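Local coordinates for Alpha/beta hydrolase fold protein (Ochrobactrum, PDB 4G9E) that hydrolyses the lactone ring of N-acyl homoserine lactones and is captured here with N-butanoyl-L-homoserine, at residues A41-G46 with A256-Y261; K50-I55 with R264-C269; S76-A81 with S194-N199. All coordinates share one frame; numbering follows the deposited sequence.

Contact 1 (A41-G46 with A256-Y261); sequences APQLEG and AEFDAY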
ATOM      1  N   ALA A  41       3.706  -8.075  -9.291  1.00 10.78           N
ATOM      2  CA  ALA A  41       4.091  -8.657 -10.576  1.00 11.77           C
ATOM      3  C   ALA A  41       3.135  -8.322 -11.733  1.00 11.12           C
ATOM      4  O   ALA A  41       3.590  -8.014 -12.830  1.00 11.59           O
ATOM      5  CB  ALA A  41       4.257 -10.169 -10.441  1.00 13.07           C
ATOM      6  N   PRO A  42       1.806  -8.400 -11.514  1.00 10.77           N
ATOM      7  CA  PRO A  42       0.930  -8.126 -12.667  1.00 10.72           C
ATOM      8  C   PRO A  42       1.105  -6.716 -13.235  1.00 10.92           C
ATOM      9  O   PRO A  42       0.993  -6.519 -14.445  1.00 12.21           O
ATOM     10  CB  PRO A  42      -0.479  -8.293 -12.088  1.00 12.92           C
ATOM     11  CG  PRO A  42      -0.300  -9.220 -10.928  1.00 14.86           C
ATOM     12  CD  PRO A  42       1.046  -8.872 -10.345  1.00 12.75           C
ATOM     13  N   GLN A  43       1.370  -5.749 -12.364  1.00  9.39           N
ATOM     14  CA  GLN A  43       1.587  -4.375 -12.787  1.00  9.42           C
ATOM     15  C   GLN A  43       3.012  -4.171 -13.281  1.00 10.04           C
ATOM     16  O   GLN A  43       3.216  -3.575 -14.336  1.00 12.70           O
ATOM     17  CB  GLN A  43       1.242  -3.402 -11.661  1.00  9.45           C
ATOM     18  CG  GLN A  43      -0.252  -3.284 -11.410  1.00  9.21           C
ATOM     19  CD  GLN A  43      -0.844  -4.523 -10.769  1.00  8.91           C
ATOM     20  OE1 GLN A  43      -0.278  -5.066  -9.824  1.00  9.32           O
ATOM     21  NE2 GLN A  43      -1.984  -4.975 -11.282  1.00  9.11           N
ATOM     22  N   LEU A  44       3.993  -4.675 -12.538  1.00 10.23           N
ATOM     23  CA  LEU A  44       5.389  -4.554 -12.946  1.00 11.28           C
ATOM     24  C   LEU A  44       5.633  -5.095 -14.346  1.00 12.40           C
ATOM     25  O   LEU A  44       6.321  -4.472 -15.144  1.00 13.56           O
ATOM     26  CB  LEU A  44       6.302  -5.290 -11.964  1.00 11.13           C
ATOM     27  CG  LEU A  44       6.562  -4.598 -10.625  1.00 11.85           C
ATOM     28  CD1 LEU A  44       7.006  -5.604  -9.574  1.00 12.24           C
ATOM     29  CD2 LEU A  44       7.596  -3.485 -10.784  1.00 12.29           C
ATOM     30  N   GLU A  45       5.071  -6.266 -14.625  1.00 12.45           N
ATOM     31  CA  GLU A  45       5.373  -7.009 -15.843  1.00 14.68           C
ATOM     32  C   GLU A  45       4.343  -6.821 -16.954  1.00 14.95           C
ATOM     33  O   GLU A  45       4.565  -7.243 -18.088  1.00 18.63           O
ATOM     34  CB  GLU A  45       5.489  -8.499 -15.521  1.00 17.55           C
ATOM     35  CG  GLU A  45       6.548  -8.830 -14.488  1.00 21.07           C
ATOM     36  CD  GLU A  45       6.536 -10.296 -14.101  1.00 25.36           C
ATOM     37  OE1 GLU A  45       5.784 -11.071 -14.732  1.00 27.78           O
ATOM     38  OE2 GLU A  45       7.273 -10.667 -13.163  1.00 26.56           O
ATOM     39  N   GLY A  46       3.217  -6.200 -16.625  1.00 12.62           N
ATOM     40  CA  GLY A  46       2.138  -6.015 -17.577  1.00 12.80           C
ATOM     41  C   GLY A  46       2.089  -4.636 -18.200  1.00 12.72           C
ATOM     42  O   GLY A  46       3.081  -3.906 -18.213  1.00 13.30           O
ATOM     43  N   ALA A 256      -7.042  -7.023 -14.983  1.00  9.47           N
ATOM     44  CA  ALA A 256      -7.500  -6.180 -16.080  1.00 10.17           C
ATOM     45  C   ALA A 256      -8.439  -5.083 -15.593  1.00 10.14           C
ATOM     46  O   ALA A 256      -8.312  -3.928 -16.009  1.00 10.69           O
ATOM     47  CB  ALA A 256      -8.173  -7.018 -17.145  1.00 12.40           C
ATOM     48  N   GLU A 257      -9.386  -5.436 -14.731  1.00 10.61           N
ATOM     49  CA  GLU A 257     -10.319  -4.443 -14.215  1.00 11.23           C
ATOM     50  C   GLU A 257      -9.625  -3.438 -13.297  1.00  9.87           C
ATOM     51  O   GLU A 257      -9.864  -2.228 -13.378  1.00 11.45           O
ATOM     52  CB  GLU A 257     -11.492  -5.105 -13.498  1.00 14.48           C
ATOM     53  CG  GLU A 257     -12.576  -4.119 -13.116  1.00 18.44           C
ATOM     54  CD  GLU A 257     -13.901  -4.781 -12.821  1.00 22.67           C
ATOM     55  OE1 GLU A 257     -14.778  -4.106 -12.249  1.00 25.82           O
ATOM     56  OE2 GLU A 257     -14.068  -5.969 -13.163  1.00 23.31           O
ATOM     57  N   PHE A 258      -8.756  -3.933 -12.425  1.00  9.24           N
ATOM     58  CA  PHE A 258      -7.998  -3.045 -11.558  1.00  9.40           C
ATOM     59  C   PHE A 258      -7.118  -2.100 -12.386  1.00  8.75           C
ATOM     60  O   PHE A 258      -7.060  -0.896 -12.125  1.00  9.13           O
ATOM     61  CB  PHE A 258      -7.140  -3.847 -10.583  1.00  9.86           C
ATOM     62  CG  PHE A 258      -6.197  -2.987  -9.788  1.00  9.58           C
ATOM     63  CD1 PHE A 258      -6.615  -2.347  -8.632  1.00 10.45           C
ATOM     64  CD2 PHE A 258      -4.904  -2.769 -10.238  1.00  9.75           C
ATOM     65  CE1 PHE A 258      -5.740  -1.521  -7.929  1.00 10.61           C
ATOM     66  CE2 PHE A 258      -4.035  -1.950  -9.558  1.00 10.48           C
ATOM     67  CZ  PHE A 258      -4.447  -1.329  -8.401  1.00 11.14           C
ATOM     68  N   ASP A 259      -6.432  -2.654 -13.380  1.00  8.75           N
ATOM     69  CA  ASP A 259      -5.521  -1.871 -14.200  1.00  9.02           C
ATOM     70  C   ASP A 259      -6.251  -0.778 -14.969  1.00  9.26           C
ATOM     71  O   ASP A 259      -5.665   0.261 -15.254  1.00  9.19           O
ATOM     72  CB  ASP A 259      -4.749  -2.752 -15.189  1.00  9.65           C
ATOM     73  CG  ASP A 259      -3.659  -3.580 -14.531  1.00 11.08           C
ATOM     74  OD1 ASP A 259      -3.329  -3.348 -13.350  1.00 11.76           O
ATOM     75  OD2 ASP A 259      -3.111  -4.464 -15.231  1.00 12.81           O
ATOM     76  N   ALA A 260      -7.513  -1.006 -15.329  1.00  9.47           N
ATOM     77  CA  ALA A 260      -8.294   0.049 -15.972  1.00  9.66           C
ATOM     78  C   ALA A 260      -8.370   1.275 -15.057  1.00  8.75           C
ATOM     79  O   ALA A 260      -8.164   2.407 -15.501  1.00  8.89           O
ATOM     80  CB  ALA A 260      -9.690  -0.452 -16.328  1.00 10.41           C
ATOM     81  N   TYR A 261      -8.678   1.054 -13.787  1.00  7.68           N
ATOM     82  CA  TYR A 261      -8.710   2.160 -12.836  1.00  7.83           C
ATOM     83  C   TYR A 261      -7.332   2.791 -12.640  1.00  7.38           C
ATOM     84  O   TYR A 261      -7.195   4.010 -12.657  1.00  7.58           O
ATOM     85  CB  TYR A 261      -9.242   1.703 -11.479  1.00  8.59           C
ATOM     86  CG  TYR A 261     -10.715   1.408 -11.458  1.00  8.80           C
ATOM     87  CD1 TYR A 261     -11.652   2.433 -11.482  1.00 11.08           C
ATOM     88  CD2 TYR A 261     -11.176   0.102 -11.400  1.00 10.98           C
ATOM     89  CE1 TYR A 261     -13.010   2.162 -11.458  1.00 12.63           C
ATOM     90  CE2 TYR A 261     -12.529  -0.176 -11.369  1.00 12.61           C
ATOM     91  CZ  TYR A 261     -13.439   0.859 -11.396  1.00 12.83           C
ATOM     92  OH  TYR A 261     -14.787   0.592 -11.372  1.00 16.78           O
TER
HETATM   93  O   HOH W   1      -0.258  -4.217 -15.712  1.00 13.05           O
HETATM   94  O   HOH W   2      -2.128  -7.139 -15.778  0.86 34.52           O

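Contact 2 (K50-I55 with R264-C269); sequences KKWRVI and RFIRDC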
ATOM      1  N   LYS A  50       4.889  -1.587 -18.489  1.00 11.06           N
ATOM      2  CA  LYS A  50       5.459  -1.329 -19.809  1.00 11.73           C
ATOM      3  C   LYS A  50       5.388   0.139 -20.197  1.00 11.24           C
ATOM      4  O   LYS A  50       6.257   0.607 -20.858  1.00 12.79           O
ATOM      5  CB  LYS A  50       4.795  -2.220 -20.897  1.00 20.00           C
ATOM      6  CG  LYS A  50       5.065  -3.723 -20.667  1.00 20.00           C
ATOM      7  CD  LYS A  50       4.161  -4.618 -21.542  1.00 20.00           C
ATOM      8  CE  LYS A  50       4.229  -6.129 -21.308  1.00 20.00           C
ATOM      9  NZ  LYS A  50       3.936  -6.837 -22.572  1.00 20.00           N
ATOM     10  N   LYS A  51       4.366   0.838 -19.727  0.52  9.99           N
ATOM     11  CA  LYS A  51       4.234   2.250 -20.060  0.52  9.19           C
ATOM     12  C   LYS A  51       4.882   3.159 -19.026  0.52  8.80           C
ATOM     13  O   LYS A  51       5.657   4.060 -19.364  0.52  9.42           O
ATOM     14  CB  LYS A  51       2.771   2.646 -20.198  0.52  9.45           C
ATOM     15  CG  LYS A  51       2.621   4.124 -20.471  0.52  9.51           C
ATOM     16  CD  LYS A  51       1.248   4.468 -20.963  0.52  9.84           C
ATOM     17  CE  LYS A  51       1.157   5.947 -21.239  0.52 10.73           C
ATOM     18  NZ  LYS A  51      -0.052   6.262 -22.037  0.52 12.01           N
ATOM     19  N   TRP A  52       4.543   2.919 -17.764  1.00  9.30           N
ATOM     20  CA  TRP A  52       4.932   3.802 -16.681  1.00  8.67           C
ATOM     21  C   TRP A  52       6.069   3.188 -15.895  1.00  8.38           C
ATOM     22  O   TRP A  52       6.249   1.972 -15.896  1.00  9.42           O
ATOM     23  CB  TRP A  52       3.714   4.076 -15.795  1.00  9.31           C
ATOM     24  CG  TRP A  52       2.693   4.981 -16.459  1.00  9.25           C
ATOM     25  CD1 TRP A  52       2.840   6.316 -16.719  1.00  9.51           C
ATOM     26  CD2 TRP A  52       1.378   4.622 -16.930  1.00  9.70           C
ATOM     27  NE1 TRP A  52       1.713   6.803 -17.336  1.00  9.88           N
ATOM     28  CE2 TRP A  52       0.796   5.791 -17.457  1.00  9.66           C
ATOM     29  CE3 TRP A  52       0.634   3.431 -16.944  1.00 10.54           C
ATOM     30  CZ2 TRP A  52      -0.490   5.808 -17.984  1.00  9.73           C
ATOM     31  CZ3 TRP A  52      -0.644   3.452 -17.480  1.00 10.77           C
ATOM     32  CH2 TRP A  52      -1.189   4.629 -18.001  1.00 10.29           C
ATOM     33  N   ARG A  53       6.856   4.039 -15.241  1.00  8.68           N
ATOM     34  CA  ARG A  53       7.958   3.560 -14.420  1.00  8.70           C
ATOM     35  C   ARG A  53       7.411   3.105 -13.070  1.00  8.58           C
ATOM     36  O   ARG A  53       7.214   3.907 -12.160  1.00  9.21           O
ATOM     37  CB  ARG A  53       9.006   4.655 -14.248  1.00  9.76           C
ATOM     38  CG  ARG A  53      10.211   4.234 -13.436  1.00 10.83           C
ATOM     39  CD  ARG A  53      11.203   5.372 -13.373  1.00 12.50           C
ATOM     40  NE  ARG A  53      12.428   5.018 -12.670  1.00 13.98           N
ATOM     41  CZ  ARG A  53      13.484   5.820 -12.598  1.00 15.09           C
ATOM     42  NH1 ARG A  53      13.439   7.009 -13.179  1.00 15.44           N
ATOM     43  NH2 ARG A  53      14.575   5.442 -11.946  1.00 16.23           N
ATOM     44  N   VAL A  54       7.141   1.810 -12.960  1.00  8.67           N
ATOM     45  CA  VAL A  54       6.589   1.250 -11.734  1.00  8.94           C
ATOM     46  C   VAL A  54       7.725   0.905 -10.776  1.00  8.66           C
ATOM     47  O   VAL A  54       8.681   0.224 -11.155  1.00  9.69           O
ATOM     48  CB  VAL A  54       5.750  -0.003 -12.028  1.00  9.74           C
ATOM     49  CG1 VAL A  54       5.290  -0.667 -10.736  1.00 10.36           C
ATOM     50  CG2 VAL A  54       4.555   0.359 -12.903  1.00 11.22           C
ATOM     51  N   ILE A  55       7.616   1.402  -9.545  1.00  8.33           N
ATOM     52  CA  ILE A  55       8.625   1.219  -8.508  1.00  8.89           C
ATOM     53  C   ILE A  55       7.955   0.499  -7.351  1.00  7.82           C
ATOM     54  O   ILE A  55       7.001   1.017  -6.780  1.00  8.05           O
ATOM     55  CB  ILE A  55       9.152   2.584  -8.039  1.00  9.37           C
ATOM     56  CG1 ILE A  55       9.712   3.370  -9.232  1.00 11.17           C
ATOM     57  CG2 ILE A  55      10.191   2.410  -6.944  1.00  9.72           C
ATOM     58  CD1 ILE A  55       9.899   4.842  -8.983  1.00 13.32           C
ATOM     59  N   ARG A 264      -6.123   4.764 -15.705  1.00  6.88           N
ATOM     60  CA  ARG A 264      -6.891   5.985 -15.890  1.00  7.34           C
ATOM     61  C   ARG A 264      -6.484   7.030 -14.855  1.00  7.10           C
ATOM     62  O   ARG A 264      -6.334   8.207 -15.175  1.00  7.38           O
ATOM     63  CB  ARG A 264      -8.395   5.713 -15.852  1.00  8.17           C
ATOM     64  CG  ARG A 264      -9.234   6.892 -16.309  1.00  9.50           C
ATOM     65  CD  ARG A 264     -10.674   6.485 -16.549  1.00 10.75           C
ATOM     66  NE  ARG A 264     -11.422   6.103 -15.351  1.00 10.29           N
ATOM     67  CZ  ARG A 264     -11.873   4.877 -15.097  1.00 11.17           C
ATOM     68  NH1 ARG A 264     -12.593   4.653 -14.008  1.00 12.30           N
ATOM     69  NH2 ARG A 264     -11.613   3.874 -15.924  1.00 12.98           N
ATOM     70  N   PHE A 265      -6.281   6.590 -13.621  1.00  6.87           N
ATOM     71  CA  PHE A 265      -5.856   7.482 -12.556  1.00  7.06           C
ATOM     72  C   PHE A 265      -4.475   8.069 -12.853  1.00  6.87           C
ATOM     73  O   PHE A 265      -4.267   9.278 -12.712  1.00  7.34           O
ATOM     74  CB  PHE A 265      -5.849   6.733 -11.224  1.00  7.38           C
ATOM     75  CG  PHE A 265      -5.551   7.607 -10.046  1.00  7.04           C
ATOM     76  CD1 PHE A 265      -6.363   8.689  -9.750  1.00  7.57           C
ATOM     77  CD2 PHE A 265      -4.471   7.333  -9.216  1.00  7.05           C
ATOM     78  CE1 PHE A 265      -6.097   9.497  -8.647  1.00  7.81           C
ATOM     79  CE2 PHE A 265      -4.200   8.138  -8.110  1.00  7.45           C
ATOM     80  CZ  PHE A 265      -5.022   9.207  -7.823  1.00  7.91           C
ATOM     81  N   ILE A 266      -3.525   7.238 -13.274  1.00  6.89           N
ATOM     82  CA  ILE A 266      -2.197   7.746 -13.603  1.00  7.54           C
ATOM     83  C   ILE A 266      -2.284   8.763 -14.743  1.00  7.54           C
ATOM     84  O   ILE A 266      -1.708   9.850 -14.663  1.00  7.76           O
ATOM     85  CB  ILE A 266      -1.209   6.628 -13.971  1.00  7.44           C
ATOM     86  CG1 ILE A 266      -0.980   5.689 -12.784  1.00  7.76           C
ATOM     87  CG2 ILE A 266       0.111   7.223 -14.437  1.00  8.73           C
ATOM     88  CD1 ILE A 266      -0.290   4.392 -13.174  1.00  9.02           C
ATOM     89  N   ARG A 267      -3.020   8.425 -15.800  1.00  7.71           N
ATOM     90  CA  ARG A 267      -3.189   9.347 -16.919  1.00  7.99           C
ATOM     91  C   ARG A 267      -3.774  10.670 -16.423  1.00  8.13           C
ATOM     92  O   ARG A 267      -3.288  11.749 -16.775  1.00  8.59           O
ATOM     93  CB  ARG A 267      -4.084   8.710 -17.996  1.00  8.11           C
ATOM     94  CG  ARG A 267      -4.157   9.464 -19.317  1.00  8.66           C
ATOM     95  CD  ARG A 267      -5.119  10.645 -19.322  1.00  9.31           C
ATOM     96  NE  ARG A 267      -6.440  10.348 -18.782  1.00  9.30           N
ATOM     97  CZ  ARG A 267      -7.451   9.817 -19.469  1.00  9.09           C
ATOM     98  NH1 ARG A 267      -8.605   9.610 -18.852  1.00  9.74           N
ATOM     99  NH2 ARG A 267      -7.327   9.501 -20.763  1.00  9.96           N
ATOM    100  N   ASP A 268      -4.818  10.590 -15.608  1.00  7.60           N
ATOM    101  CA  ASP A 268      -5.477  11.784 -15.112  1.00  8.31           C
ATOM    102  C   ASP A 268      -4.543  12.649 -14.270  1.00  8.51           C
ATOM    103  O   ASP A 268      -4.604  13.871 -14.335  1.00 10.57           O
ATOM    104  CB  ASP A 268      -6.716  11.437 -14.290  1.00  8.57           C
ATOM    105  CG  ASP A 268      -7.872  10.910 -15.120  1.00  8.84           C
ATOM    106  OD1 ASP A 268      -7.813  10.910 -16.375  1.00  9.40           O
ATOM    107  OD2 ASP A 268      -8.865  10.515 -14.473  1.00 10.47           O
ATOM    108  N   CYS A 269      -3.690  12.018 -13.467  1.00  8.45           N
ATOM    109  CA  CYS A 269      -2.820  12.751 -12.546  1.00  9.14           C
ATOM    110  C   CYS A 269      -1.553  13.285 -13.196  1.00  9.23           C
ATOM    111  O   CYS A 269      -0.878  14.133 -12.611  1.00 10.84           O
ATOM    112  CB  CYS A 269      -2.415  11.853 -11.379  1.00  9.11           C
ATOM    113  SG  CYS A 269      -3.727  11.460 -10.225  1.00  9.32           S
TER

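Contact 3 (S76-A81 with S194-N199); sequences SMEGYA and SGTGGN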
ATOM      1  N   SER A  76       6.105   1.486  11.746  1.00  8.14           N
ATOM      2  CA  SER A  76       4.869   2.202  12.013  1.00  7.52           C
ATOM      3  C   SER A  76       4.438   2.824  10.703  1.00  6.97           C
ATOM      4  O   SER A  76       5.248   2.995   9.795  1.00  7.22           O
ATOM      5  CB  SER A  76       5.068   3.296  13.063  1.00  9.01           C
ATOM      6  OG  SER A  76       5.863   4.350  12.547  1.00  9.37           O
ATOM      7  N   MET A  77       3.170   3.179  10.596  1.00  7.25           N
ATOM      8  CA  MET A  77       2.712   3.784   9.357  1.00  7.56           C
ATOM      9  C   MET A  77       3.537   5.024   8.992  1.00  7.43           C
ATOM     10  O   MET A  77       3.930   5.206   7.840  1.00  7.97           O
ATOM     11  CB  MET A  77       1.218   4.076   9.437  1.00  7.74           C
ATOM     12  CG  MET A  77       0.392   2.797   9.422  1.00  7.85           C
ATOM     13  SD  MET A  77      -1.243   3.052  10.084  1.00  8.40           S
ATOM     14  CE  MET A  77      -1.966   1.439   9.777  1.00  9.67           C
ATOM     15  N   GLU A  78       3.817   5.867   9.984  1.00  7.21           N
ATOM     16  CA  GLU A  78       4.597   7.074   9.748  1.00  7.47           C
ATOM     17  C   GLU A  78       6.082   6.759   9.511  1.00  7.23           C
ATOM     18  O   GLU A  78       6.727   7.424   8.703  1.00  7.53           O
ATOM     19  CB  GLU A  78       4.384   8.091  10.874  1.00  8.93           C
ATOM     20  CG  GLU A  78       4.869   7.659  12.257  1.00 10.15           C
ATOM     21  CD  GLU A  78       3.837   6.899  13.092  1.00  9.54           C
ATOM     22  OE1 GLU A  78       2.909   6.259  12.544  1.00  8.89           O
ATOM     23  OE2 GLU A  78       3.979   6.937  14.326  1.00 11.55           O
ATOM     24  N   GLY A  79       6.623   5.752  10.195  1.00  7.27           N
ATOM     25  CA  GLY A  79       7.999   5.345   9.976  1.00  7.49           C
ATOM     26  C   GLY A  79       8.228   4.780   8.590  1.00  7.20           C
ATOM     27  O   GLY A  79       9.244   5.071   7.944  1.00  7.79           O
ATOM     28  N   TYR A  80       7.296   3.953   8.134  1.00  6.71           N
ATOM     29  CA  TYR A  80       7.357   3.438   6.772  1.00  6.95           C
ATOM     30  C   TYR A  80       7.232   4.576   5.752  1.00  6.66           C
ATOM     31  O   TYR A  80       7.878   4.555   4.705  1.00  7.05           O
ATOM     32  CB  TYR A  80       6.234   2.443   6.540  1.00  7.47           C
ATOM     33  CG  TYR A  80       6.347   1.106   7.254  1.00  7.17           C
ATOM     34  CD1 TYR A  80       7.516   0.353   7.218  1.00  8.10           C
ATOM     35  CD2 TYR A  80       5.252   0.589   7.930  1.00  7.52           C
ATOM     36  CE1 TYR A  80       7.581  -0.897   7.851  1.00  8.60           C
ATOM     37  CE2 TYR A  80       5.308  -0.638   8.568  1.00  7.99           C
ATOM     38  CZ  TYR A  80       6.466  -1.378   8.514  1.00  8.16           C
ATOM     39  OH  TYR A  80       6.513  -2.601   9.132  1.00  8.89           O
ATOM     40  N   ALA A  81       6.400   5.564   6.057  1.00  6.52           N
ATOM     41  CA  ALA A  81       6.267   6.720   5.174  1.00  6.79           C
ATOM     42  C   ALA A  81       7.583   7.479   5.094  1.00  7.24           C
ATOM     43  O   ALA A  81       7.983   7.933   4.018  1.00  7.57           O
ATOM     44  CB  ALA A  81       5.137   7.615   5.624  1.00  6.96           C
ATOM     45  N   SER A 194      -2.870   3.581  18.725  1.00 11.44           N
ATOM     46  CA  SER A 194      -2.538   4.660  19.649  0.71 11.59           C
ATOM     47  C   SER A 194      -2.482   6.035  18.978  1.00 10.55           C
ATOM     48  O   SER A 194      -2.334   7.045  19.647  1.00 12.48           O
ATOM     49  CB  SER A 194      -1.204   4.365  20.338  0.71 13.12           C
ATOM     50  OG  SER A 194      -1.337   3.303  21.265  0.71 14.54           O
ATOM     51  N   GLY A 195      -2.580   6.080  17.654  1.00 10.29           N
ATOM     52  CA  GLY A 195      -2.542   7.356  16.960  1.00 10.49           C
ATOM     53  C   GLY A 195      -1.213   8.089  17.055  1.00 10.54           C
ATOM     54  O   GLY A 195      -1.169   9.320  17.175  1.00 11.45           O
ATOM     55  N   THR A 196      -0.113   7.353  16.953  1.00  9.20           N
ATOM     56  CA  THR A 196       1.208   7.981  17.037  1.00  8.90           C
ATOM     57  C   THR A 196       1.542   8.819  15.802  1.00  8.92           C
ATOM     58  O   THR A 196       2.431   9.669  15.849  1.00  9.23           O
ATOM     59  CB  THR A 196       2.318   6.946  17.247  1.00  9.00           C
ATOM     60  OG1 THR A 196       2.341   6.031  16.148  1.00  9.12           O
ATOM     61  CG2 THR A 196       2.097   6.166  18.531  1.00 10.18           C
ATOM     62  N   GLY A 197       0.852   8.559  14.695  1.00  8.35           N
ATOM     63  CA  GLY A 197       1.021   9.332  13.479  1.00  9.29           C
ATOM     64  C   GLY A 197      -0.143  10.272  13.245  1.00  8.79           C
ATOM     65  O   GLY A 197      -1.028  10.404  14.087  1.00 12.08           O
ATOM     66  N   GLY A 198      -0.148  10.932  12.097  1.00  8.39           N
ATOM     67  CA  GLY A 198      -1.196  11.884  11.780  1.00  9.43           C
ATOM     68  C   GLY A 198      -2.551  11.214  11.650  1.00  9.96           C
ATOM     69  O   GLY A 198      -2.659  10.121  11.097  1.00 12.52           O
ATOM     70  N   ASN A 199      -3.588  11.880  12.147  1.00  9.35           N
ATOM     71  CA  ASN A 199      -4.964  11.391  12.082  1.00  9.97           C
ATOM     72  C   ASN A 199      -5.374  11.257  10.617  1.00  9.32           C
ATOM     73  O   ASN A 199      -5.477  12.254   9.889  1.00  9.46           O
ATOM     74  CB  ASN A 199      -5.867  12.376  12.833  1.00 11.28           C
ATOM     75  CG  ASN A 199      -7.323  11.974  12.824  1.00 12.00           C
ATOM     76  OD1 ASN A 199      -7.855  11.523  11.811  1.00 12.38           O
ATOM     77  ND2 ASN A 199      -7.986  12.153  13.959  1.00 13.39           N
TER
HETATM   78  O   HOH W   3       1.022   4.942  13.885  0.99  8.41           O

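Contact 1 (A41-G46 with A256-Y261)
Q43 reaches across from helix 41-45 to grip D259 on helix 255-270, and its side chain illustrates how a single amide can tie two helices whose backbones stay well apart. The CA atoms of Q43 and D259 are 7.7 Å from each other, a gap that the side chains have to fill. Q43 CB meets nothing across the gap. At CG the chain first meets its partner, this methylene lying 3.6 Å from D259 OD1. A bend at chi2 (71°) then swings the amide round; CD still looks onto D259 OD1 from 3.8 Å. At the tip, NE2 donates to D259 OD1 over 3.0 Å in a nearly straight bond (171°), the acceptor lying close to the amide plane and being met on the syn side of the carboxylate. Amide and carboxylate planes are turned 80° apart. The same NE2 approaches the F258 ring obliquely, 3.8 Å from CD2, and also bonds to the carbonyl oxygen of F251, so both its N-H groups are probably used and the amide is held against turning. With an alanine here, D259 OD1 and the F251 carbonyl would probably each lose a donor, and a gap would open beside the F258 ring. A water 2.9 Å from both D259 OD2 and P42 O can bridge them, though more acceptors than protons are in reach. F258 continues inward to meet F99 of the central sheet edge-to-face. Such pairing of the helix that follows strand 24-30 with the C-terminal helix, both on one face of the sheet, belongs to the alpha/beta hydrolase fold.

Contact 2 (K50-I55 with R264-C269)
W52 and I266 face each other where strand 52-57 leaves helix 47-51 and runs beside helix 255-270, their CA atoms 8.7 Å apart, the closest such pair. The indole and the branched aliphatic chain fill the interval, lying alongside and pointing opposite ways. I266 places its CG2 methyl opposite the backbone N, and this methyl settles over one face of the indole, 3.5 Å from the centroid of the five-membered ring of W52 and only 17° off its normal. It is a CH-pi contact, offset toward the nitrogen side: I266 CG2 comes within 3.3 Å of W52 NE1, which is tight for such a pair. The longer branch of I266 extends over the benzene part, where its CD1 lies 4.0 Å from W52 CE3, and the two branches together span both rings. At the far rim of the indole, W52 CZ2 passes R267 N at 4.2 Å, an oblique approach to the backbone of the helix. The side chain of R267 heads away from the strand and folds back on its neighbour, so that its charge is engaged within the helix: NE meets D268 OD1 at 2.8 Å, and NH1 takes the same oxygen, a side-on grip in which the carboxylate atom lies near the guanidinium plane. The second oxygen of D268 accepts from NE1 of W236. W52 also touches A25 and I266 touches L27, both on strand 24-30, so the pair sits against the sheet. Across the two segments the chemistry is apolar and depends on close fit, the R267-D268 salt bridge being internal to the helix.

Contact 3 (S76-A81 with S194-N199)
E78, in the first turn of helix 77-91, meets T196 in the loop linking helix 182-194 to helix 200-206, within the helical insertion between strands 120-124 and 211-216 that in relatives forms the lid of the alpha/beta hydrolase fold. The general lesson is how a carboxylate can fasten a loop at the protein surface. Here T196 OG1 donates to E78 OE2 at 2.6 Å, a short bond received on the syn lone pair, the side of the other oxygen. A water completes the ring, donating to E78 OE1 at 2.7 Å and to T196 OG1 at 2.8 Å, so the hydroxyl donates a hydrogen bond to the acid and accepts one from the water. The two side chains cross at about a right angle. E78 gets there with CG lodged between its backbone N and carbonyl carbon (chi1 64°) and a bend at chi2 (-89°) that turns the carboxylate onto the loop. Lacking a side chain, G197 lets the acid come close, its CA 3.7 Å from E78 CD. The helix start is fixed by S76, whose OG accepts from G79 N at 2.8 Å as an N-cap; the partial positive charge of that helix end would probably help to stabilise the nearby carboxylate. R114 also touches E78. Across the contact, G195 closes helix 182-194 in a Schellman motif, and N199 OD1 caps D202 N to begin helix 200-206. Helix 77-91 belongs to the core and the loop to the insertion, so the bond probably spans the seam between core and lid, and M77, adjoining E78, touches the bound N-butanoyl-L-homoserine.

How the contacts relate
Contacts 1 and 2 form one continuous region on one side of the molecule: both draw on helix 255-270, their centres are about 10 Å apart, and they touch where L44 CD2 lies 3.6 Å from V54 CG1. Helix 41-45 and helix 47-51 follow each other in the chain, and the segments of the two contacts alternate along it. Contact 3 is nested in sequence inside the loops that both close, but sits across the chain's centre, about 29 Å from contact 1 and about 27 Å from contact 2 between centres. It contributes M77 to the ligand pocket; the E78 side chain is about 11 Å from the bound N-butanoyl-L-homoserine, and that of F258 in contact 1 about 13 Å.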